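Local coordinates for protein peptide chain release factor subunit 1 (Aeropyrum pernix, PDB 3AGK) that probably directs the termination of nascent peptide synthesis in response to the stop codons UAA, UAG and UGA, at residues 146-155 / 198-209; 221-232 / 244-255. One frame throughout, in Å; residues are numbered along the deposited sequence.

Contact 1: residues 146-155 / 198-209; sequences IIVERDQATI and FFKKVGEEASNL
With its CG trans to the backbone N (chi1 -179°), Phe198 swings its ring under the turn formed by residues 149-152, while Ile155, whose CG1 lies opposite the carbonyl carbon (chi1 -55°), sends CD1 down onto the helix at Ala206. The Phe198 ring is sandwiched: the C atom of Asp151 lies 3.6 Å above one face, Val202 CG2 sits over the opposite face, both offset toward the rim, and Ala153 N lies in plane at the edge. Phe198 CE2 comes within 3.2 Å of Gln152 N. The neighbouring ring of Phe199 places CE1 3.5 Å from Val148 CG1, with Glu149 O at its edge. Ile147 and Thr154 exchange backbone hydrogen bonds and a type I turn runs from Glu149 to Gln152, which defines a beta hairpin; it packs on helix 188-215, on one face of the mixed sheet of eRF1 domain 2. The axis of helix segment 198-209 runs antiparallel to strand 146-149 (173°), 10.1 Å away at closest approach, and nearly parallel to strand 152-155. In the middle the methyl of Ala153 meets Val202, CB to CG2 3.7 Å. Further along, Ala206 CB receives Ile146 CD1 at 3.7 Å, and Ile155 CD1 stops 3.4 Å from Ala206 N.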
loop_
_atom_site.group_PDB
_atom_site.type_symbol
_atom_site.label_atom_id
_atom_site.label_comp_id
_atom_site.label_asym_id
_atom_site.label_seq_id
_atom_site.Cartn_x
_atom_site.Cartn_y
_atom_site.Cartn_z
ATOM N N ILE A 146 -16.729 0.001 2.529
ATOM C CA ILE A 146 -17.666 1.122 2.473
ATOM C C ILE A 146 -18.558 1.056 3.714
ATOM O O ILE A 146 -19.284 0.086 3.908
ATOM C CB ILE A 146 -18.532 1.101 1.186
ATOM C CG1 ILE A 146 -17.642 1.061 -0.057
ATOM C CG2 ILE A 146 -19.442 2.324 1.122
ATOM C CD1 ILE A 146 -18.324 0.521 -1.314
ATOM N N ILE A 147 -18.445 2.068 4.574
ATOM C CA ILE A 147 -19.364 2.276 5.695
ATOM C C ILE A 147 -20.438 3.268 5.258
ATOM O O ILE A 147 -20.124 4.373 4.809
ATOM C CB ILE A 147 -18.634 2.816 6.948
ATOM C CG1 ILE A 147 -17.466 1.898 7.328
ATOM C CG2 ILE A 147 -19.600 2.944 8.123
ATOM C CD1 ILE A 147 -16.597 2.488 8.399
ATOM N N VAL A 148 -21.697 2.861 5.357
ATOM C CA VAL A 148 -22.780 3.674 4.826
ATOM C C VAL A 148 -23.794 4.014 5.893
ATOM O O VAL A 148 -24.230 3.146 6.656
ATOM C CB VAL A 148 -23.582 2.966 3.712
ATOM C CG1 VAL A 148 -24.435 4.004 2.972
ATOM C CG2 VAL A 148 -22.677 2.241 2.752
ATOM N N GLU A 149 -24.171 5.283 5.921
ATOM C CA GLU A 149 -25.320 5.746 6.670
ATOM C C GLU A 149 -26.129 6.602 5.713
ATOM O O GLU A 149 -25.622 7.039 4.679
ATOM C CB GLU A 149 -24.891 6.609 7.853
ATOM C CG GLU A 149 -24.448 5.827 9.056
ATOM C CD GLU A 149 -24.137 6.721 10.240
ATOM O OE1 GLU A 149 -25.087 7.115 10.955
ATOM O OE2 GLU A 149 -22.945 7.022 10.458
ATOM N N ARG A 150 -27.381 6.849 6.065
ATOM C CA ARG A 150 -28.272 7.661 5.232
ATOM C C ARG A 150 -27.645 9.003 4.863
ATOM O O ARG A 150 -27.881 9.528 3.770
ATOM C CB ARG A 150 -29.579 7.918 5.976
ATOM C CG ARG A 150 -29.435 8.980 7.058
ATOM C CD ARG A 150 -30.495 8.857 8.139
ATOM N NE ARG A 150 -31.808 9.292 7.679
ATOM C CZ ARG A 150 -32.533 10.243 8.266
ATOM N NH1 ARG A 150 -32.078 10.865 9.345
ATOM N NH2 ARG A 150 -33.715 10.569 7.772
ATOM N N ASP A 151 -26.852 9.571 5.769
ATOM C CA ASP A 151 -26.324 10.921 5.550
ATOM C C ASP A 151 -24.814 11.039 5.777
ATOM O O ASP A 151 -24.293 12.150 5.961
ATOM C CB ASP A 151 -27.048 11.913 6.465
ATOM C CG ASP A 151 -26.679 11.715 7.917
ATOM O OD1 ASP A 151 -26.112 10.649 8.231
ATOM O OD2 ASP A 151 -26.944 12.607 8.736
ATOM N N GLN A 152 -24.106 9.908 5.762
ATOM C CA GLN A 152 -22.665 9.913 6.024
ATOM C C GLN A 152 -22.009 8.589 5.613
ATOM O O GLN A 152 -22.615 7.529 5.726
ATOM C CB GLN A 152 -22.436 10.171 7.505
ATOM C CG GLN A 152 -21.008 10.399 7.918
ATOM C CD GLN A 152 -20.896 10.602 9.420
ATOM O OE1 GLN A 152 -19.808 10.796 9.949
ATOM N NE2 GLN A 152 -22.029 10.547 10.115
ATOM N N ALA A 153 -20.772 8.656 5.132
ATOM C CA ALA A 153 -20.103 7.468 4.622
ATOM C C ALA A 153 -18.587 7.541 4.776
ATOM O O ALA A 153 -18.022 8.619 4.842
ATOM C CB ALA A 153 -20.472 7.232 3.167
ATOM N N THR A 154 -17.945 6.374 4.848
ATOM C CA THR A 154 -16.490 6.265 4.855
ATOM C C THR A 154 -16.066 5.221 3.823
ATOM O O THR A 154 -16.620 4.115 3.777
ATOM C CB THR A 154 -15.958 5.833 6.253
ATOM O OG1 THR A 154 -16.352 6.796 7.238
ATOM C CG2 THR A 154 -14.412 5.682 6.258
ATOM N N ILE A 155 -15.091 5.566 2.991
ATOM C CA ILE A 155 -14.498 4.597 2.083
ATOM C C ILE A 155 -13.053 4.306 2.536
ATOM O O ILE A 155 -12.262 5.227 2.753
ATOM C CB ILE A 155 -14.581 5.073 0.623
ATOM C CG1 ILE A 155 -16.040 5.390 0.295
ATOM C CG2 ILE A 155 -14.021 4.008 -0.349
ATOM C CD1 ILE A 155 -16.230 6.152 -0.975
ATOM N N PHE A 198 -27.465 11.137 -2.042
ATOM C CA PHE A 198 -26.271 10.827 -1.266
ATOM C C PHE A 198 -25.692 9.425 -1.619
ATOM O O PHE A 198 -24.476 9.260 -1.777
ATOM C CB PHE A 198 -26.521 10.983 0.248
ATOM C CG PHE A 198 -25.298 10.700 1.085
ATOM C CD1 PHE A 198 -24.213 11.577 1.067
ATOM C CD2 PHE A 198 -25.213 9.530 1.857
ATOM C CE1 PHE A 198 -23.079 11.310 1.813
ATOM C CE2 PHE A 198 -24.082 9.247 2.619
ATOM C CZ PHE A 198 -23.007 10.134 2.595
ATOM N N PHE A 199 -26.562 8.429 -1.773
ATOM C CA PHE A 199 -26.103 7.075 -2.098
ATOM C C PHE A 199 -25.438 7.012 -3.455
ATOM O O PHE A 199 -24.529 6.211 -3.658
ATOM C CB PHE A 199 -27.248 6.062 -2.033
ATOM C CG PHE A 199 -27.628 5.676 -0.636
ATOM C CD1 PHE A 199 -26.857 6.105 0.455
ATOM C CD2 PHE A 199 -28.747 4.893 -0.402
ATOM C CE1 PHE A 199 -27.206 5.759 1.752
ATOM C CE2 PHE A 199 -29.107 4.540 0.901
ATOM C CZ PHE A 199 -28.322 4.970 1.984
ATOM N N LYS A 200 -25.891 7.851 -4.386
ATOM C CA LYS A 200 -25.259 7.931 -5.697
ATOM C C LYS A 200 -23.882 8.566 -5.602
ATOM O O LYS A 200 -22.955 8.125 -6.268
ATOM C CB LYS A 200 -26.131 8.705 -6.705
ATOM C CG LYS A 200 -27.248 7.861 -7.326
ATOM C CD LYS A 200 -28.355 8.728 -7.968
ATOM C CE LYS A 200 -29.527 7.849 -8.405
ATOM N NZ LYS A 200 -30.658 8.605 -9.015
ATOM N N LYS A 201 -23.766 9.619 -4.799
ATOM C CA LYS A 201 -22.468 10.222 -4.517
ATOM C C LYS A 201 -21.505 9.175 -3.897
ATOM O O LYS A 201 -20.385 9.010 -4.358
ATOM C CB LYS A 201 -22.641 11.419 -3.580
ATOM C CG LYS A 201 -21.431 12.342 -3.476
ATOM C CD LYS A 201 -21.633 13.406 -2.384
ATOM C CE LYS A 201 -23.099 13.851 -2.291
ATOM N NZ LYS A 201 -23.416 14.636 -1.044
ATOM N N VAL A 202 -21.956 8.471 -2.861
ATOM C CA VAL A 202 -21.151 7.425 -2.230
ATOM C C VAL A 202 -20.778 6.355 -3.248
ATOM O O VAL A 202 -19.611 5.961 -3.351
ATOM C CB VAL A 202 -21.899 6.789 -1.045
ATOM C CG1 VAL A 202 -21.042 5.668 -0.352
ATOM C CG2 VAL A 202 -22.288 7.876 -0.050
ATOM N N GLY A 203 -21.770 5.902 -4.010
ATOM C CA GLY A 203 -21.550 4.915 -5.055
ATOM C C GLY A 203 -20.504 5.333 -6.068
ATOM O O GLY A 203 -19.585 4.567 -6.379
ATOM N N GLU A 204 -20.645 6.553 -6.589
ATOM C CA GLU A 204 -19.662 7.113 -7.516
ATOM C C GLU A 204 -18.267 7.277 -6.910
ATOM O O GLU A 204 -17.261 6.917 -7.523
ATOM C CB GLU A 204 -20.144 8.464 -8.038
ATOM C CG GLU A 204 -21.164 8.350 -9.146
ATOM C CD GLU A 204 -21.774 9.701 -9.497
ATOM O OE1 GLU A 204 -21.193 10.726 -9.071
ATOM O OE2 GLU A 204 -22.831 9.722 -10.172
ATOM N N GLU A 205 -18.215 7.850 -5.716
ATOM C CA GLU A 205 -16.964 8.006 -5.008
ATOM C C GLU A 205 -16.274 6.636 -4.811
ATOM O O GLU A 205 -15.111 6.466 -5.165
ATOM C CB GLU A 205 -17.220 8.673 -3.664
ATOM C CG GLU A 205 -15.978 9.206 -3.036
ATOM C CD GLU A 205 -15.307 10.239 -3.917
ATOM O OE1 GLU A 205 -14.331 9.879 -4.617
ATOM O OE2 GLU A 205 -15.770 11.405 -3.915
ATOM N N ALA A 206 -17.009 5.664 -4.271
ATOM C CA ALA A 206 -16.467 4.322 -4.051
ATOM C C ALA A 206 -15.943 3.727 -5.354
ATOM O O ALA A 206 -14.813 3.243 -5.420
ATOM C CB ALA A 206 -17.527 3.413 -3.442
ATOM N N SER A 207 -16.772 3.776 -6.392
ATOM C CA SER A 207 -16.393 3.250 -7.700
ATOM C C SER A 207 -15.134 3.901 -8.299
ATOM O O SER A 207 -14.268 3.204 -8.856
ATOM C CB SER A 207 -17.573 3.334 -8.677
ATOM O OG SER A 207 -18.664 2.528 -8.236
ATOM N N ASN A 208 -15.024 5.225 -8.196
ATOM C CA ASN A 208 -13.824 5.898 -8.684
ATOM C C ASN A 208 -12.567 5.435 -7.948
ATOM O O ASN A 208 -11.489 5.329 -8.539
ATOM C CB ASN A 208 -13.960 7.411 -8.559
ATOM C CG ASN A 208 -14.934 7.993 -9.568
ATOM O OD1 ASN A 208 -15.390 9.118 -9.405
ATOM N ND2 ASN A 208 -15.263 7.224 -10.614
ATOM N N LEU A 209 -12.713 5.166 -6.656
ATOM C CA LEU A 209 -11.578 4.745 -5.836
ATOM C C LEU A 209 -11.241 3.260 -5.963
ATOM O O LEU A 209 -10.074 2.888 -5.954
ATOM C CB LEU A 209 -11.826 5.101 -4.373
ATOM C CG LEU A 209 -11.832 6.610 -4.106
ATOM C CD1 LEU A 209 -12.479 6.900 -2.776
ATOM C CD2 LEU A 209 -10.404 7.176 -4.168
#

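Contact 2: residues 221-232 / 244-255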
loop_
_atom_site.group_PDB
_atom_site.type_symbol
_atom_site.label_atom_id
_atom_site.label_comp_id
_atom_site.label_asym_id
_atom_site.label_seq_id
_atom_site.Cartn_x
_atom_site.Cartn_y
_atom_site.Cartn_z
ATOM N N GLY A 221 -12.012 -8.029 -2.749
ATOM C CA GLY A 221 -13.329 -7.978 -2.146
ATOM C C GLY A 221 -13.711 -6.615 -1.632
ATOM O O GLY A 221 -12.865 -5.722 -1.539
ATOM N N VAL A 222 -14.988 -6.463 -1.282
ATOM C CA VAL A 222 -15.481 -5.218 -0.697
ATOM C C VAL A 222 -16.386 -5.549 0.460
ATOM O O VAL A 222 -17.286 -6.379 0.344
ATOM C CB VAL A 222 -16.260 -4.366 -1.722
ATOM C CG1 VAL A 222 -16.822 -3.076 -1.063
ATOM C CG2 VAL A 222 -15.358 -4.038 -2.919
ATOM N N ILE A 223 -16.124 -4.931 1.599
ATOM C CA ILE A 223 -17.011 -5.079 2.735
ATOM C C ILE A 223 -17.916 -3.860 2.763
ATOM O O ILE A 223 -17.442 -2.712 2.687
ATOM C CB ILE A 223 -16.221 -5.145 4.049
ATOM C CG1 ILE A 223 -15.384 -6.429 4.106
ATOM C CG2 ILE A 223 -17.171 -5.076 5.245
ATOM C CD1 ILE A 223 -14.315 -6.406 5.194
ATOM N N VAL A 224 -19.217 -4.092 2.850
ATOM C CA VAL A 224 -20.122 -2.975 3.105
ATOM C C VAL A 224 -20.617 -3.102 4.549
ATOM O O VAL A 224 -21.106 -4.152 4.948
ATOM C CB VAL A 224 -21.313 -2.891 2.090
ATOM C CG1 VAL A 224 -22.266 -1.733 2.457
ATOM C CG2 VAL A 224 -20.793 -2.728 0.682
ATOM N N ALA A 225 -20.451 -2.035 5.326
ATOM C CA ALA A 225 -20.832 -2.017 6.739
ATOM C C ALA A 225 -21.601 -0.746 7.068
ATOM O O ALA A 225 -21.702 0.153 6.252
ATOM C CB ALA A 225 -19.603 -2.100 7.620
ATOM N N GLY A 226 -22.109 -0.674 8.286
ATOM C CA GLY A 226 -22.783 0.524 8.735
ATOM C C GLY A 226 -23.813 0.183 9.787
ATOM O O GLY A 226 -24.130 -0.993 10.010
ATOM N N PRO A 227 -24.344 1.206 10.454
ATOM C CA PRO A 227 -25.415 0.936 11.417
ATOM C C PRO A 227 -26.779 0.886 10.730
ATOM O O PRO A 227 -26.995 1.558 9.715
ATOM C CB PRO A 227 -25.325 2.132 12.359
ATOM C CG PRO A 227 -24.823 3.248 11.482
ATOM C CD PRO A 227 -23.888 2.610 10.489
ATOM N N GLY A 228 -27.682 0.078 11.264
ATOM C CA GLY A 228 -29.046 0.038 10.773
ATOM C C GLY A 228 -29.177 -0.420 9.338
ATOM O O GLY A 228 -28.332 -1.166 8.823
ATOM N N LEU A 229 -30.230 0.051 8.679
ATOM C CA LEU A 229 -30.656 -0.530 7.409
ATOM C C LEU A 229 -30.017 0.093 6.166
ATOM O O LEU A 229 -30.115 -0.459 5.071
ATOM C CB LEU A 229 -32.172 -0.443 7.308
ATOM C CG LEU A 229 -32.898 -1.619 6.670
ATOM C CD1 LEU A 229 -32.505 -2.946 7.306
ATOM C CD2 LEU A 229 -34.387 -1.382 6.792
ATOM N N ALA A 230 -29.360 1.230 6.324
ATOM C CA ALA A 230 -28.907 1.972 5.142
ATOM C C ALA A 230 -28.024 1.151 4.186
ATOM O O ALA A 230 -28.145 1.272 2.953
ATOM C CB ALA A 230 -28.222 3.265 5.542
ATOM N N LYS A 231 -27.152 0.314 4.750
ATOM C CA LYS A 231 -26.214 -0.481 3.955
ATOM C C LYS A 231 -26.934 -1.519 3.083
ATOM O O LYS A 231 -26.483 -1.834 1.978
ATOM C CB LYS A 231 -25.182 -1.171 4.872
ATOM C CG LYS A 231 -25.835 -2.089 5.926
ATOM C CD LYS A 231 -24.811 -2.755 6.841
ATOM C CE LYS A 231 -25.502 -3.577 7.935
ATOM N NZ LYS A 231 -25.903 -2.727 9.087
ATOM N N GLN A 232 -28.043 -2.058 3.587
ATOM C CA GLN A 232 -28.871 -2.972 2.801
ATOM C C GLN A 232 -29.482 -2.224 1.604
ATOM O O GLN A 232 -29.454 -2.712 0.466
ATOM C CB GLN A 232 -29.994 -3.589 3.654
ATOM C CG GLN A 232 -29.513 -4.469 4.817
ATOM C CD GLN A 232 -30.590 -5.422 5.325
ATOM O OE1 GLN A 232 -31.633 -5.582 4.686
ATOM N NE2 GLN A 232 -30.340 -6.063 6.476
ATOM N N LEU A 244 -17.695 -3.884 -8.643
ATOM C CA LEU A 244 -17.536 -3.995 -7.198
ATOM C C LEU A 244 -18.614 -4.899 -6.600
ATOM O O LEU A 244 -18.371 -5.656 -5.648
ATOM C CB LEU A 244 -17.581 -2.617 -6.549
ATOM C CG LEU A 244 -16.472 -1.647 -6.957
ATOM C CD1 LEU A 244 -16.513 -0.408 -6.077
ATOM C CD2 LEU A 244 -15.118 -2.327 -6.851
ATOM N N LYS A 245 -19.818 -4.813 -7.155
ATOM C CA LYS A 245 -20.898 -5.643 -6.668
ATOM C C LYS A 245 -20.506 -7.127 -6.765
ATOM O O LYS A 245 -20.796 -7.916 -5.862
ATOM C CB LYS A 245 -22.170 -5.359 -7.452
ATOM C CG LYS A 245 -23.077 -4.272 -6.849
ATOM C CD LYS A 245 -24.390 -4.941 -6.416
ATOM C CE LYS A 245 -25.487 -3.966 -6.080
ATOM N NZ LYS A 245 -26.260 -3.569 -7.268
ATOM N N LYS A 246 -19.842 -7.492 -7.863
ATOM C CA LYS A 246 -19.391 -8.867 -8.095
ATOM C C LYS A 246 -18.588 -9.478 -6.944
ATOM O O LYS A 246 -18.663 -10.682 -6.701
ATOM C CB LYS A 246 -18.542 -8.938 -9.366
ATOM C CG LYS A 246 -17.905 -10.299 -9.583
ATOM C CD LYS A 246 -17.077 -10.336 -10.847
ATOM C CE LYS A 246 -16.388 -11.678 -10.989
ATOM N NZ LYS A 246 -15.688 -11.787 -12.297
ATOM N N ILE A 247 -17.808 -8.647 -6.255
ATOM C CA ILE A 247 -16.861 -9.132 -5.243
ATOM C C ILE A 247 -17.212 -8.601 -3.864
ATOM O O ILE A 247 -16.349 -8.451 -2.994
ATOM C CB ILE A 247 -15.407 -8.744 -5.583
ATOM C CG1 ILE A 247 -15.289 -7.232 -5.749
ATOM C CG2 ILE A 247 -14.943 -9.454 -6.869
ATOM C CD1 ILE A 247 -13.869 -6.761 -5.902
ATOM N N LEU A 248 -18.489 -8.293 -3.687
ATOM C CA LEU A 248 -19.003 -7.881 -2.398
ATOM C C LEU A 248 -18.917 -9.082 -1.463
ATOM O O LEU A 248 -19.266 -10.201 -1.857
ATOM C CB LEU A 248 -20.460 -7.448 -2.550
ATOM C CG LEU A 248 -20.780 -6.056 -2.031
ATOM C CD1 LEU A 248 -20.627 -6.012 -0.517
ATOM C CD2 LEU A 248 -19.879 -5.025 -2.698
ATOM N N ALA A 249 -18.444 -8.871 -0.237
ATOM C CA ALA A 249 -18.472 -9.952 0.740
ATOM C C ALA A 249 -19.937 -10.287 0.974
ATOM O O ALA A 249 -20.790 -9.399 0.994
ATOM C CB ALA A 249 -17.736 -9.570 2.069
ATOM N N PRO A 250 -20.238 -11.572 1.153
ATOM C CA PRO A 250 -21.636 -12.016 1.171
ATOM C C PRO A 250 -22.456 -11.322 2.255
ATOM O O PRO A 250 -23.609 -10.984 2.027
ATOM C CB PRO A 250 -21.518 -13.514 1.470
ATOM C CG PRO A 250 -20.209 -13.645 2.221
ATOM C CD PRO A 250 -19.302 -12.623 1.599
ATOM N N GLU A 251 -21.851 -11.093 3.414
ATOM C CA GLU A 251 -22.577 -10.641 4.595
ATOM C C GLU A 251 -22.305 -9.166 4.870
ATOM O O GLU A 251 -21.158 -8.719 4.849
ATOM C CB GLU A 251 -22.150 -11.478 5.809
ATOM C CG GLU A 251 -23.182 -11.591 6.916
ATOM C CD GLU A 251 -23.982 -12.883 6.852
ATOM O OE1 GLU A 251 -24.246 -13.374 5.732
ATOM O OE2 GLU A 251 -24.356 -13.403 7.928
ATOM N N LEU A 252 -23.369 -8.416 5.131
ATOM C CA LEU A 252 -23.250 -7.016 5.492
ATOM C C LEU A 252 -22.856 -6.946 6.951
ATOM O O LEU A 252 -23.328 -7.747 7.752
ATOM C CB LEU A 252 -24.589 -6.305 5.292
ATOM C CG LEU A 252 -25.134 -6.295 3.864
ATOM C CD1 LEU A 252 -26.388 -5.460 3.785
ATOM C CD2 LEU A 252 -24.094 -5.765 2.892
ATOM N N VAL A 253 -22.023 -5.972 7.309
ATOM C CA VAL A 253 -21.483 -5.913 8.669
ATOM C C VAL A 253 -22.032 -4.748 9.475
ATOM O O VAL A 253 -21.939 -3.605 9.042
ATOM C CB VAL A 253 -19.942 -5.798 8.644
ATOM C CG1 VAL A 253 -19.394 -5.621 10.049
ATOM C CG2 VAL A 253 -19.325 -7.012 7.940
ATOM N N ASP A 254 -22.595 -5.048 10.645
ATOM C CA ASP A 254 -23.123 -4.029 11.548
ATOM C C ASP A 254 -22.009 -3.360 12.313
ATOM O O ASP A 254 -21.247 -4.000 13.029
ATOM C CB ASP A 254 -24.140 -4.628 12.518
ATOM C CG ASP A 254 -25.328 -5.216 11.800
ATOM O OD1 ASP A 254 -26.172 -4.418 11.318
ATOM O OD2 ASP A 254 -25.401 -6.463 11.689
ATOM N N VAL A 255 -21.922 -2.054 12.153
ATOM C CA VAL A 255 -20.850 -1.282 12.733
ATOM C C VAL A 255 -21.464 0.037 13.170
ATOM O O VAL A 255 -22.364 0.552 12.516
ATOM C CB VAL A 255 -19.770 -1.080 11.662
ATOM C CG1 VAL A 255 -19.166 0.272 11.726
ATOM C CG2 VAL A 255 -18.729 -2.185 11.748
HETATM O O HOH W 1 -20.166 -6.851 2.936
HETATM O O HOH W 2 -26.863 -1.925 13.118
#
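Ala225 pairs in parallel with Val253, so that strand 219-226 lies beside the short, weakly bonded strand 253-254; the chain between them, through helices 230-236 and 242-245, makes a beta-alpha-beta connection in the mixed sheet of eRF1 domain 2.

Backbone hydrogen bonds hold the segments together in two separate patches, the register shifting by two residues between them. At the first, Ala249 N points almost straight at Val222 O (2.8 Å, 175° at the hydrogen), and Val222 N reaches Ile247 O. At the second, Val253 N lies in the carbonyl plane of Val224 O, and Gly226 N meets Val253 O nearly along the C=O axis; a weak bond from Val255 N to Gly226 O follows.

Apolar contacts fill in on the side of Val222 and Val224. Leu248 splits its branches between them: CD2 packs 3.8 Å from Val222 CB, while CD1 presses to a tight 3.5 Å from Val224 CG2. Leu252 CD1 reaches Gln232 CG at 3.4 Å.

The charged contact is Lys231. Its chain stays extended past Leu252 CB until it bends at chi4 (-83°), which carries NZ to Asp254 OD1 (2.8 Å) in a salt bridge, approaching from above the carboxylate plane. NZ also donates to Gly226 O, from above the carbonyl plane, and in plane to Gly228 O. A methionine in its place would probably leave Asp254 without its charge partner and both glycine carbonyls without this donor.

Water spans the gap between the patches: Val224 N donates to one molecule at 2.9 Å, which lies 2.9 Å from Glu251 O.

Overall arrangement
Both contacts reach the same mixed sheet, in which strands 142-149 and 219-226 are neighbours: Ile146 O accepts a probable hydrogen bond from Ala225 N at 2.8 Å, and the two centres lie 12 Å apart. Contact 1 packs a helix against one face of the sheet, by apolar side chains packing on each other and on backbone atoms, without hydrogen bonds between its segments, and buries 500 Å². Contact 2 lies largely within the sheet, so backbone bonds and a salt bridge join the apolar packing; it buries 759 Å². The hairpin turn at Arg150, and Asp254 with Gln232 in contact 2, lie nearer the surface, while Ile146, Ile155, Val222 and Val253 are buried. Helix 259-269 packs on the other face, touching Ala225 and Val253.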